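Local coordinates for protein endo-arabinase (Bacteroides thetaiotaomicron, PDB 5C0P) that probably hydrolyses O-glycosidic bonds in L-arabinan and binds magnesium, at residues L48-Y53 with G65-A70; W75-F80 with F98-V103. All coordinates share one frame; numbering follows the deposited sequence.

Overall arrangement
Family 43 glycoside hydrolases fold as a five-bladed beta-propeller, and both contacts lie in antiparallel sheets of this fold. From the N terminus, contact 1 comes first: 48-53 meets 65-70 at the open end of the hairpin 50-55/60-68, closing a loop of the 11 residues between them. The chain then leaves that sheet and enters contact 2, where 75-80 pairs with 98-103 at the open end of the hairpin made by strands 78-88 and 91-100. The two contacts are in series, neither nested nor crossed, with centres about 16 Å apart. Phe80 of contact 2 joins them, packing on Leu48, Lys49 and Phe68 of contact 1 and so tying one sheet to the next.

Contact 1 (L48-Y53 with G65-A70); sequences LKIRVY and GYSFIA
A classic beta bulge interrupts the pairing of this antiparallel hairpin: Ser67 and Phe68 both face Ile50. The Ile50 carbonyl O accepts a bond from Ser67 N at 2.9 Å and a weak, long one from Phe68 N. Ile50 N gives an almost straight bond (176°) to Phe68 O, and Val52 N reaches Gly65 O at 2.8 Å. Gly65 has backbone angles at which a CB would press on the preceding carbonyl O, which makes glycine the natural residue at this place.

On the face of Arg51 and Tyr66, the tyrosine ring stands between Arg51 and the chain of Lys49, whose methylenes suit an aromatic surface. Lys49 CE and Arg51 CD each come to 3.5 Å from Tyr66 CE1, both obliquely. Arg51 CG lies anti to the backbone N (chi1 -176°) and the chain bends at chi2, bringing CD beside the ring while the guanidinium continues to Asp63, its salt-bridge partner, and Asn46; Lys49 NZ is bound by the carbonyls of Asn46 and Asn47. At the bulge, Ser67 OG sits 3.2 Å from Ile50 CG2 and hydrogen-bonds His43 ND1; Ile50 and Phe68 share the face beside it. Past the bulge, a water links Leu48 O to Ala70 N.

Strand 39-45 flanks strand 50-55 on its other edge, and Ile50 reaches Phe80 and Pro83 of strand 78-88 in the next sheet.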
ATOM      1  N   LEU A  48      15.145  -4.776  -7.134  1.00 11.83           N
ATOM      2  CA  LEU A  48      15.266  -3.964  -8.359  1.00 10.71           C
ATOM      3  C   LEU A  48      14.467  -4.552  -9.526  1.00 12.18           C
ATOM      4  O   LEU A  48      14.826  -4.394 -10.701  1.00 13.48           O
ATOM      5  CB  LEU A  48      16.733  -3.730  -8.734  1.00 11.98           C
ATOM      6  CG  LEU A  48      17.495  -2.937  -7.661  1.00 12.39           C
ATOM      7  CD1 LEU A  48      18.945  -2.698  -8.055  1.00 15.49           C
ATOM      8  CD2 LEU A  48      16.792  -1.611  -7.415  1.00 12.88           C
ATOM      9  N   LYS A  49      13.385  -5.234  -9.174  1.00 10.67           N
ATOM     10  CA  LYS A  49      12.419  -5.718 -10.151  1.00 10.93           C
ATOM     11  C   LYS A  49      11.186  -6.168  -9.413  1.00 11.05           C
ATOM     12  O   LYS A  49      11.249  -6.496  -8.229  1.00 13.38           O
ATOM     13  CB  LYS A  49      12.989  -6.871 -10.970  1.00 14.58           C
ATOM     14  CG  LYS A  49      13.537  -8.031 -10.161  1.00 17.45           C
ATOM     15  CD  LYS A  49      14.569  -8.793 -10.988  1.00 21.25           C
ATOM     16  CE  LYS A  49      15.187  -9.946 -10.217  1.00 27.86           C
ATOM     17  NZ  LYS A  49      15.983  -9.490  -9.060  1.00 23.92           N
ATOM     18  N   ILE A  50      10.057  -6.176 -10.113  1.00 11.10           N
ATOM     19  CA  ILE A  50       8.821  -6.645  -9.516  1.00 10.11           C
ATOM     20  C   ILE A  50       8.514  -8.036 -10.053  1.00  9.82           C
ATOM     21  O   ILE A  50       8.441  -8.245 -11.264  1.00 12.16           O
ATOM     22  CB  ILE A  50       7.644  -5.681  -9.789  1.00  9.23           C
ATOM     23  CG1 ILE A  50       7.998  -4.253  -9.355  1.00 11.76           C
ATOM     24  CG2 ILE A  50       6.352  -6.161  -9.092  1.00  9.66           C
ATOM     25  CD1 ILE A  50       8.429  -4.116  -7.893  1.00 12.35           C
ATOM     26  N   ARG A  51       8.364  -8.984  -9.131  1.00 10.04           N
ATOM     27  CA  ARG A  51       8.048 -10.371  -9.453  1.00 10.19           C
ATOM     28  C   ARG A  51       6.565 -10.572  -9.175  1.00 11.24           C
ATOM     29  O   ARG A  51       5.998  -9.894  -8.325  1.00 11.16           O
ATOM     30  CB  ARG A  51       8.879 -11.305  -8.562  1.00 12.42           C
ATOM     31  CG  ARG A  51       8.747 -12.795  -8.842  1.00 15.99           C
ATOM     32  CD  ARG A  51       9.811 -13.244  -9.806  1.00 20.57           C
ATOM     33  NE  ARG A  51       9.986 -14.696  -9.836  1.00 18.49           N
ATOM     34  CZ  ARG A  51      11.067 -15.320  -9.381  1.00 27.85           C
ATOM     35  NH1 ARG A  51      11.151 -16.643  -9.452  1.00 28.58           N
ATOM     36  NH2 ARG A  51      12.068 -14.621  -8.860  1.00 25.72           N
ATOM     37  N   VAL A  52       5.924 -11.491  -9.893  1.00  9.93           N
ATOM     38  CA  VAL A  52       4.514 -11.753  -9.644  1.00 11.70           C
ATOM     39  C   VAL A  52       4.241 -13.245  -9.464  1.00  9.37           C
ATOM     40  O   VAL A  52       4.666 -14.071 -10.265  1.00 10.92           O
ATOM     41  CB  VAL A  52       3.619 -11.141 -10.758  1.00 13.00           C
ATOM     42  CG1 VAL A  52       4.054 -11.608 -12.147  1.00 11.07           C
ATOM     43  CG2 VAL A  52       2.151 -11.454 -10.494  1.00 12.05           C
ATOM     44  N   TYR A  53       3.553 -13.574  -8.376  1.00 10.96           N
ATOM     45  CA  TYR A  53       3.070 -14.929  -8.151  1.00  9.37           C
ATOM     46  C   TYR A  53       1.557 -14.925  -8.293  1.00 11.97           C
ATOM     47  O   TYR A  53       0.916 -13.901  -8.082  1.00 11.50           O
ATOM     48  CB  TYR A  53       3.443 -15.410  -6.749  1.00 10.11           C
ATOM     49  CG  TYR A  53       4.904 -15.791  -6.535  1.00 12.63           C
ATOM     50  CD1 TYR A  53       5.867 -15.645  -7.537  1.00 12.61           C
ATOM     51  CD2 TYR A  53       5.310 -16.332  -5.327  1.00 14.59           C
ATOM     52  CE1 TYR A  53       7.204 -16.023  -7.316  1.00 13.44           C
ATOM     53  CE2 TYR A  53       6.629 -16.705  -5.104  1.00 15.90           C
ATOM     54  CZ  TYR A  53       7.568 -16.554  -6.096  1.00 17.45           C
ATOM     55  OH  TYR A  53       8.872 -16.937  -5.838  1.00 18.81           O
ATOM     56  N   GLY A  65       6.791 -14.978 -13.110  1.00 15.89           N
ATOM     57  CA  GLY A  65       7.887 -14.206 -13.661  1.00 15.61           C
ATOM     58  C   GLY A  65       7.879 -12.752 -13.235  1.00 13.37           C
ATOM     59  O   GLY A  65       7.364 -12.402 -12.173  1.00 13.31           O
ATOM     60  N   TYR A  66       8.451 -11.892 -14.068  1.00 13.60           N
ATOM     61  CA  TYR A  66       8.591 -10.490 -13.699  1.00 12.07           C
ATOM     62  C   TYR A  66       7.540  -9.632 -14.376  1.00 13.70           C
ATOM     63  O   TYR A  66       7.365  -9.691 -15.597  1.00 18.74           O
ATOM     64  CB  TYR A  66       9.987  -9.983 -14.059  1.00 15.00           C
ATOM     65  CG  TYR A  66      11.086 -10.800 -13.431  1.00 17.44           C
ATOM     66  CD1 TYR A  66      11.300 -10.769 -12.059  1.00 18.61           C
ATOM     67  CD2 TYR A  66      11.902 -11.607 -14.207  1.00 28.10           C
ATOM     68  CE1 TYR A  66      12.303 -11.519 -11.479  1.00 23.38           C
ATOM     69  CE2 TYR A  66      12.909 -12.357 -13.638  1.00 34.53           C
ATOM     70  CZ  TYR A  66      13.103 -12.310 -12.274  1.00 34.07           C
ATOM     71  OH  TYR A  66      14.108 -13.059 -11.707  1.00 44.48           O
ATOM     72  N   SER A  67       6.841  -8.841 -13.568  1.00 13.27           N
ATOM     73  CA  SER A  67       5.815  -7.943 -14.075  1.00 12.47           C
ATOM     74  C   SER A  67       6.388  -6.560 -14.383  1.00 12.04           C
ATOM     75  O   SER A  67       5.807  -5.817 -15.167  1.00 13.26           O
ATOM     76  CB  SER A  67       4.648  -7.838 -13.097  1.00 12.10           C
ATOM     77  OG  SER A  67       5.084  -7.349 -11.835  1.00 11.79           O
ATOM     78  N   PHE A  68       7.516  -6.205 -13.769  1.00 10.80           N
ATOM     79  CA  PHE A  68       8.202  -4.963 -14.139  1.00  9.93           C
ATOM     80  C   PHE A  68       9.709  -5.023 -13.969  1.00 12.80           C
ATOM     81  O   PHE A  68      10.214  -5.249 -12.862  1.00 13.79           O
ATOM     82  CB  PHE A  68       7.671  -3.744 -13.361  1.00  9.57           C
ATOM     83  CG  PHE A  68       8.337  -2.455 -13.760  1.00 11.67           C
ATOM     84  CD1 PHE A  68       8.272  -2.026 -15.080  1.00 12.43           C
ATOM     85  CD2 PHE A  68       9.036  -1.684 -12.845  1.00 13.17           C
ATOM     86  CE1 PHE A  68       8.890  -0.860 -15.488  1.00 12.21           C
ATOM     87  CE2 PHE A  68       9.660  -0.497 -13.253  1.00  9.40           C
ATOM     88  CZ  PHE A  68       9.585  -0.091 -14.573  1.00 11.85           C
ATOM     89  N   ILE A  69      10.418  -4.816 -15.077  1.00 14.33           N
ATOM     90  CA  ILE A  69      11.853  -4.576 -15.071  1.00 15.84           C
ATOM     91  C   ILE A  69      12.049  -3.225 -15.727  1.00 14.29           C
ATOM     92  O   ILE A  69      11.630  -3.038 -16.870  1.00 18.97           O
ATOM     93  CB  ILE A  69      12.605  -5.586 -15.951  1.00 24.52           C
ATOM     94  CG1 ILE A  69      12.221  -7.023 -15.596  1.00 33.20           C
ATOM     95  CG2 ILE A  69      14.120  -5.348 -15.860  1.00 30.61           C
ATOM     96  CD1 ILE A  69      12.882  -7.530 -14.360  1.00 35.70           C
ATOM     97  N   ALA A  70      12.691  -2.292 -15.027  1.00 16.01           N
ATOM     98  CA  ALA A  70      12.873  -0.944 -15.561  1.00 16.90           C
ATOM     99  C   ALA A  70      13.816  -0.927 -16.752  1.00 16.77           C
ATOM    100  O   ALA A  70      14.892  -1.538 -16.723  1.00 18.27           O
ATOM    101  CB  ALA A  70      13.380   0.003 -14.483  1.00 17.22           C
TER
HETATM  102  O   HOH W   1      14.436  -3.370 -13.159  1.00 28.00           O

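Contact 2 (W75-F80 with F98-V103); sequences WGQQDF and FSNAGV
Phe98 points the edge of its ring at the face of Phe80, a T-shaped pair with planes at 83° and Phe98 CE1 3.5 Å above the centre of the Phe80 ring. Phe98 CB lies over the rim of one face of Trp75, an off-centre CH-pi contact 4.2 Å from the centroid of the six-membered ring. Trp75 CZ3 also touches Val103 CG1, so the broad indole spans from Phe98 to Val103 at the end of the turn. Gly76 passes so close to Phe98 CB that a side chain would clash there.

Backbone bonds hold these groups in register. Gln78 N bonds to Ser99 O at 2.9 Å, and Ser99 N returns a bond to Gln78 O. Gln77 and Gln78 both face Ser99, a classic beta bulge, and Asn100 OD1 takes up Gln77 N at 3.0 Å. Ser99 OG, set between its backbone N and carbonyl carbon (chi1 65°), donates to Asp79 OD2 at 2.7 Å, from above the carboxylate plane; Arg105 salt-bridges the same oxygen.

A type II turn with Gly102 at positive phi carries the chain from Asn100 into strand 103-112, which flanks strand 91-100, whereas strand 78-88 is one outer strand of the sheet.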
ATOM      1  N   TRP A  75      12.673   6.736 -14.890  1.00 12.67           N
ATOM      2  CA  TRP A  75      13.142   7.765 -13.980  1.00 12.30           C
ATOM      3  C   TRP A  75      13.683   7.226 -12.668  1.00 14.27           C
ATOM      4  O   TRP A  75      14.568   7.838 -12.071  1.00 18.98           O
ATOM      5  CB  TRP A  75      12.012   8.751 -13.670  1.00 13.57           C
ATOM      6  CG  TRP A  75      10.976   8.222 -12.706  1.00 11.83           C
ATOM      7  CD1 TRP A  75       9.832   7.547 -13.022  1.00 11.91           C
ATOM      8  CD2 TRP A  75      10.978   8.358 -11.275  1.00 11.62           C
ATOM      9  NE1 TRP A  75       9.135   7.230 -11.879  1.00 13.56           N
ATOM     10  CE2 TRP A  75       9.812   7.723 -10.795  1.00 11.50           C
ATOM     11  CE3 TRP A  75      11.854   8.947 -10.356  1.00 11.21           C
ATOM     12  CZ2 TRP A  75       9.495   7.666  -9.428  1.00 11.36           C
ATOM     13  CZ3 TRP A  75      11.541   8.884  -8.997  1.00 14.84           C
ATOM     14  CH2 TRP A  75      10.374   8.253  -8.548  1.00 10.41           C
ATOM     15  N   GLY A  76      13.132   6.107 -12.208  1.00 14.74           N
ATOM     16  CA  GLY A  76      13.434   5.617 -10.873  1.00 16.94           C
ATOM     17  C   GLY A  76      14.156   4.286 -10.893  1.00 12.97           C
ATOM     18  O   GLY A  76      13.531   3.233 -10.927  1.00 15.38           O
ATOM     19  N   GLN A  77      15.478   4.334 -10.849  1.00 14.04           N
ATOM     20  CA  GLN A  77      16.258   3.110 -10.961  1.00 13.71           C
ATOM     21  C   GLN A  77      16.494   2.423  -9.621  1.00 14.17           C
ATOM     22  O   GLN A  77      17.000   1.303  -9.585  1.00 14.72           O
ATOM     23  CB  GLN A  77      17.583   3.375 -11.667  1.00 16.91           C
ATOM     24  CG  GLN A  77      17.431   3.880 -13.106  1.00 18.02           C
ATOM     25  CD  GLN A  77      16.927   2.805 -14.057  1.00 19.33           C
ATOM     26  OE1 GLN A  77      17.312   1.639 -13.956  1.00 20.24           O
ATOM     27  NE2 GLN A  77      16.059   3.194 -14.990  1.00 16.63           N
ATOM     28  N   GLN A  78      16.122   3.080  -8.524  1.00 11.98           N
ATOM     29  CA  GLN A  78      16.360   2.523  -7.188  1.00 11.33           C
ATOM     30  C   GLN A  78      15.074   2.216  -6.446  1.00 11.97           C
ATOM     31  O   GLN A  78      14.003   2.730  -6.801  1.00 11.02           O
ATOM     32  CB  GLN A  78      17.222   3.483  -6.347  1.00 11.61           C
ATOM     33  CG  GLN A  78      18.623   3.672  -6.900  1.00 12.58           C
ATOM     34  CD  GLN A  78      19.457   4.656  -6.107  1.00 16.84           C
ATOM     35  OE1 GLN A  78      20.027   5.591  -6.667  1.00 22.91           O
ATOM     36  NE2 GLN A  78      19.553   4.440  -4.804  1.00 15.56           N
ATOM     37  N   ASP A  79      15.204   1.350  -5.437  1.00 12.04           N
ATOM     38  CA  ASP A  79      14.160   1.007  -4.460  1.00  9.65           C
ATOM     39  C   ASP A  79      13.178  -0.088  -4.902  1.00 11.09           C
ATOM     40  O   ASP A  79      13.289  -1.212  -4.432  1.00 11.33           O
ATOM     41  CB  ASP A  79      13.419   2.245  -3.912  1.00 10.97           C
ATOM     42  CG  ASP A  79      14.358   3.292  -3.324  1.00 16.08           C
ATOM     43  OD1 ASP A  79      15.455   2.929  -2.852  1.00 19.33           O
ATOM     44  OD2 ASP A  79      13.986   4.479  -3.335  1.00 20.85           O
ATOM     45  N   PHE A  80      12.222   0.237  -5.776  1.00  9.87           N
ATOM     46  CA  PHE A  80      11.173  -0.717  -6.189  1.00  9.86           C
ATOM     47  C   PHE A  80      10.346  -1.187  -4.987  1.00 10.71           C
ATOM     48  O   PHE A  80       9.987  -2.358  -4.886  1.00 11.35           O
ATOM     49  CB  PHE A  80      11.763  -1.945  -6.915  1.00  9.54           C
ATOM     50  CG  PHE A  80      12.236  -1.668  -8.323  1.00 10.17           C
ATOM     51  CD1 PHE A  80      11.628  -2.294  -9.403  1.00 11.17           C
ATOM     52  CD2 PHE A  80      13.281  -0.785  -8.564  1.00 11.60           C
ATOM     53  CE1 PHE A  80      12.051  -2.042 -10.702  1.00 11.67           C
ATOM     54  CE2 PHE A  80      13.717  -0.525  -9.866  1.00 14.04           C
ATOM     55  CZ  PHE A  80      13.092  -1.161 -10.934  1.00 13.08           C
ATOM     56  N   PHE A  98      10.006   4.516  -6.038  1.00  9.42           N
ATOM     57  CA  PHE A  98      11.346   4.501  -6.602  1.00 11.44           C
ATOM     58  C   PHE A  98      12.087   5.757  -6.181  1.00 13.24           C
ATOM     59  O   PHE A  98      11.482   6.702  -5.687  1.00 11.55           O
ATOM     60  CB  PHE A  98      11.294   4.507  -8.142  1.00 10.29           C
ATOM     61  CG  PHE A  98      10.470   3.398  -8.748  1.00  9.48           C
ATOM     62  CD1 PHE A  98      11.036   2.155  -9.029  1.00 10.30           C
ATOM     63  CD2 PHE A  98       9.140   3.621  -9.090  1.00  9.59           C
ATOM     64  CE1 PHE A  98      10.269   1.137  -9.611  1.00  9.97           C
ATOM     65  CE2 PHE A  98       8.365   2.614  -9.675  1.00  8.56           C
ATOM     66  CZ  PHE A  98       8.936   1.368  -9.938  1.00  8.42           C
ATOM     67  N   SER A  99      13.394   5.776  -6.406  1.00 12.22           N
ATOM     68  CA  SER A  99      14.170   7.000  -6.311  1.00 13.86           C
ATOM     69  C   SER A  99      15.303   6.922  -7.327  1.00 13.25           C
ATOM     70  O   SER A  99      15.486   5.901  -7.989  1.00 13.57           O
ATOM     71  CB  SER A  99      14.731   7.204  -4.902  1.00 16.30           C
ATOM     72  OG  SER A  99      15.668   6.198  -4.561  1.00 19.12           O
ATOM     73  N   ASN A 100      16.063   8.003  -7.460  1.00 14.47           N
ATOM     74  CA  ASN A 100      17.201   8.010  -8.359  1.00 15.46           C
ATOM     75  C   ASN A 100      18.171   9.054  -7.864  1.00 16.73           C
ATOM     76  O   ASN A 100      17.797   9.916  -7.066  1.00 17.43           O
ATOM     77  CB  ASN A 100      16.745   8.358  -9.781  1.00 19.46           C
ATOM     78  CG  ASN A 100      17.595   7.704 -10.853  1.00 22.53           C
ATOM     79  OD1 ASN A 100      17.549   6.491 -11.039  1.00 25.12           O
ATOM     80  ND2 ASN A 100      18.362   8.510 -11.578  1.00 25.86           N
ATOM     81  N   ALA A 101      19.412   8.990  -8.327  1.00 18.18           N
ATOM     82  CA  ALA A 101      20.339  10.074  -8.054  1.00 23.56           C
ATOM     83  C   ALA A 101      19.724  11.360  -8.599  1.00 25.37           C
ATOM     84  O   ALA A 101      19.290  11.406  -9.753  1.00 30.28           O
ATOM     85  CB  ALA A 101      21.681   9.804  -8.703  1.00 25.88           C
ATOM     86  N   GLY A 102      19.635  12.379  -7.752  1.00 25.65           N
ATOM     87  CA  GLY A 102      19.112  13.669  -8.167  1.00 28.09           C
ATOM     88  C   GLY A 102      17.599  13.795  -8.277  1.00 27.67           C
ATOM     89  O   GLY A 102      17.103  14.819  -8.753  1.00 26.82           O
ATOM     90  N   VAL A 103      16.861  12.762  -7.865  1.00 21.78           N
ATOM     91  CA  VAL A 103      15.402  12.833  -7.827  1.00 21.64           C
ATOM     92  C   VAL A 103      14.898  12.292  -6.496  1.00 23.80           C
ATOM     93  O   VAL A 103      15.270  11.187  -6.087  1.00 23.93           O
ATOM     94  CB  VAL A 103      14.745  11.998  -8.943  1.00 22.41           C
ATOM     95  CG1 VAL A 103      13.283  12.380  -9.089  1.00 23.82           C
ATOM     96  CG2 VAL A 103      15.478  12.182 -10.263  1.00 32.63           C
TER
HETATM   97  O   HOH W   2      20.022   6.297  -9.563  1.00 24.95           O